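Local coordinates for protein cysteine synthase (PDB 5XEM) that probably makes L-cysteine and acetate from O-acetyl-L-serine and hydrogen sulfide, using pyridoxal 5'-phosphate as its cofactor, at residues V174-T179 and G272-A277. Residues are numbered along the deposited sequence; the frame is centred on the assembly and turned at random.
Sequences VFICGT and GATFKA. With PLP (pyridoxal-5'-phosphate), chain D.
Thr274 makes every contact of the helix segment within 4.5 Å of the strand, packing its methyl and hydroxyl branches against the strand backbone from Ile176 to Gly178, and Ala277 adds a smaller buried patch. A chi1 of -54° sets OG1 beside the backbone N and leaves CG2 anti to it; the methyl projects onto the strand, where Thr274 CG2 lies 3.6 Å from Ile176 O and 3.9 Å from Cys177 CA. Thr274 CG2 also lies 3.8 Å from Ile176 CG2, the two side chains passing alongside each other and pointing opposite ways. Thr274 OG1 comes within 3.5 Å of Gly178 CA, on the side where a CB would point, so the missing side chain allows this approach. Although Thr274 OG1 is also 3.4 Å from Gly178 N, the angle is too poor for a hydrogen bond; the hydroxyl bonds instead to Ser270 O, one turn back in its own helix. Farther along, Ala277 faces the strand too, but its methyl lies against Val204. Gly178 and Thr179 belong to the cofactor pocket, Thr179 CA lying 3.5 Å from PLP O3P, while Ser270 binds the cofactor through OG. Helix 269-284 runs roughly antiparallel to strand 174-178 (148°, axes 7.7 Å apart), packed between the mixed sheet and helix 249-263; helix 183-195 lies against Phe175 and Cys177, and strands 291-296 and 200-206 flank strand 174-178.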
loop_
_atom_site.group_PDB
_atom_site.type_symbol
_atom_site.label_atom_id
_atom_site.label_comp_id
_atom_site.label_asym_id
_atom_site.label_seq_id
_atom_site.Cartn_x
_atom_site.Cartn_y
_atom_site.Cartn_z
ATOM N N VAL A 174 14.749 -0.070 -22.923
ATOM C CA VAL A 174 14.631 1.310 -22.478
ATOM C C VAL A 174 14.220 1.347 -20.969
ATOM O O VAL A 174 13.463 0.524 -20.529
ATOM C CB VAL A 174 13.578 2.059 -23.314
ATOM C CG1 VAL A 174 13.492 3.512 -22.867
ATOM C CG2 VAL A 174 13.899 1.992 -24.826
ATOM N N PHE A 175 14.784 2.276 -20.211
ATOM C CA PHE A 175 14.426 2.486 -18.807
ATOM C C PHE A 175 14.134 3.970 -18.674
ATOM O O PHE A 175 14.931 4.796 -19.126
ATOM C CB PHE A 175 15.595 2.066 -17.899
ATOM C CG PHE A 175 15.435 2.471 -16.453
ATOM C CD1 PHE A 175 14.443 1.895 -15.673
ATOM C CD2 PHE A 175 16.291 3.409 -15.874
ATOM C CE1 PHE A 175 14.275 2.258 -14.339
ATOM C CE2 PHE A 175 16.142 3.766 -14.539
ATOM C CZ PHE A 175 15.121 3.196 -13.778
ATOM N N ILE A 176 12.981 4.319 -18.090
ATOM C CA ILE A 176 12.563 5.704 -17.969
ATOM C C ILE A 176 12.189 5.896 -16.510
ATOM O O ILE A 176 11.419 5.094 -15.972
ATOM C CB ILE A 176 11.394 6.061 -18.925
ATOM C CG1 ILE A 176 11.898 6.002 -20.382
ATOM C CG2 ILE A 176 10.842 7.452 -18.601
ATOM C CD1 ILE A 176 10.848 6.049 -21.458
ATOM N N CYS A 177 12.747 6.942 -15.884
ATOM C CA CYS A 177 12.613 7.158 -14.449
ATOM C C CYS A 177 12.488 8.641 -14.107
ATOM O O CYS A 177 13.235 9.480 -14.639
ATOM C CB CYS A 177 13.833 6.563 -13.739
ATOM S SG CYS A 177 13.717 6.475 -11.946
ATOM N N GLY A 178 11.546 8.967 -13.225
ATOM C CA GLY A 178 11.388 10.329 -12.767
ATOM C C GLY A 178 12.540 10.733 -11.873
ATOM O O GLY A 178 13.163 9.872 -11.261
ATOM N N THR A 179 12.827 12.028 -11.784
ATOM C CA THR A 179 13.932 12.526 -10.967
ATOM C C THR A 179 13.523 13.586 -9.948
ATOM O O THR A 179 12.644 14.428 -10.194
ATOM C CB THR A 179 15.084 13.128 -11.831
ATOM O OG1 THR A 179 14.596 14.274 -12.574
ATOM C CG2 THR A 179 15.624 12.061 -12.773
ATOM N N GLY A 272 2.416 9.032 -12.996
ATOM C CA GLY A 272 1.707 9.577 -14.156
ATOM C C GLY A 272 2.647 10.339 -15.079
ATOM O O GLY A 272 2.602 10.167 -16.293
ATOM N N ALA A 273 3.510 11.146 -14.495
ATOM C CA ALA A 273 4.494 11.937 -15.267
ATOM C C ALA A 273 5.467 11.062 -16.038
ATOM O O ALA A 273 5.681 11.264 -17.255
ATOM C CB ALA A 273 5.224 12.887 -14.333
ATOM N N THR A 274 6.049 10.076 -15.342
ATOM C CA THR A 274 7.047 9.179 -15.913
ATOM C C THR A 274 6.442 8.266 -16.975
ATOM O O THR A 274 7.024 8.063 -18.062
ATOM C CB THR A 274 7.737 8.357 -14.800
ATOM O OG1 THR A 274 8.258 9.264 -13.831
ATOM C CG2 THR A 274 8.850 7.478 -15.352
ATOM N N PHE A 275 5.236 7.785 -16.692
ATOM C CA PHE A 275 4.527 6.942 -17.616
ATOM C C PHE A 275 4.126 7.741 -18.859
ATOM O O PHE A 275 4.226 7.247 -19.963
ATOM C CB PHE A 275 3.282 6.309 -16.982
ATOM C CG PHE A 275 2.669 5.258 -17.835
ATOM C CD1 PHE A 275 3.223 3.993 -17.882
ATOM C CD2 PHE A 275 1.572 5.543 -18.631
ATOM C CE1 PHE A 275 2.674 3.027 -18.689
ATOM C CE2 PHE A 275 1.019 4.575 -19.455
ATOM C CZ PHE A 275 1.573 3.315 -19.479
ATOM N N LYS A 276 3.705 8.979 -18.683
ATOM C CA LYS A 276 3.328 9.815 -19.828
ATOM C C LYS A 276 4.549 10.070 -20.720
ATOM O O LYS A 276 4.468 9.973 -21.952
ATOM C CB LYS A 276 2.698 11.120 -19.333
ATOM C CG LYS A 276 2.568 12.206 -20.381
ATOM C CD LYS A 276 1.656 11.834 -21.531
ATOM C CE LYS A 276 1.516 13.042 -22.458
ATOM N NZ LYS A 276 1.226 12.592 -23.847
ATOM N N ALA A 277 5.683 10.357 -20.097
ATOM C CA ALA A 277 6.931 10.561 -20.828
ATOM C C ALA A 277 7.310 9.281 -21.566
ATOM O O ALA A 277 7.827 9.328 -22.701
ATOM C CB ALA A 277 8.042 10.973 -19.881
HETATM N N1 PLP D . 8.576 10.410 -7.246
HETATM C C2 PLP D . 8.288 10.549 -5.942
HETATM C C2A PLP D . 6.861 10.306 -5.448
HETATM C C3 PLP D . 9.287 10.892 -5.013
HETATM O O3 PLP D . 8.975 11.010 -3.698
HETATM C C4 PLP D . 10.592 11.109 -5.446
HETATM C C4A PLP D . 11.701 11.488 -4.478
HETATM C C5 PLP D . 10.857 10.952 -6.813
HETATM C C6 PLP D . 9.826 10.593 -7.679
HETATM C C5A PLP D . 12.236 11.145 -7.405
HETATM O O4P PLP D . 13.118 10.038 -7.001
HETATM P P PLP D . 14.725 10.208 -6.836
HETATM O O1P PLP D . 15.320 8.920 -6.689
HETATM O O2P PLP D . 14.868 11.094 -5.698
HETATM O O3P PLP D . 15.126 10.949 -8.062
#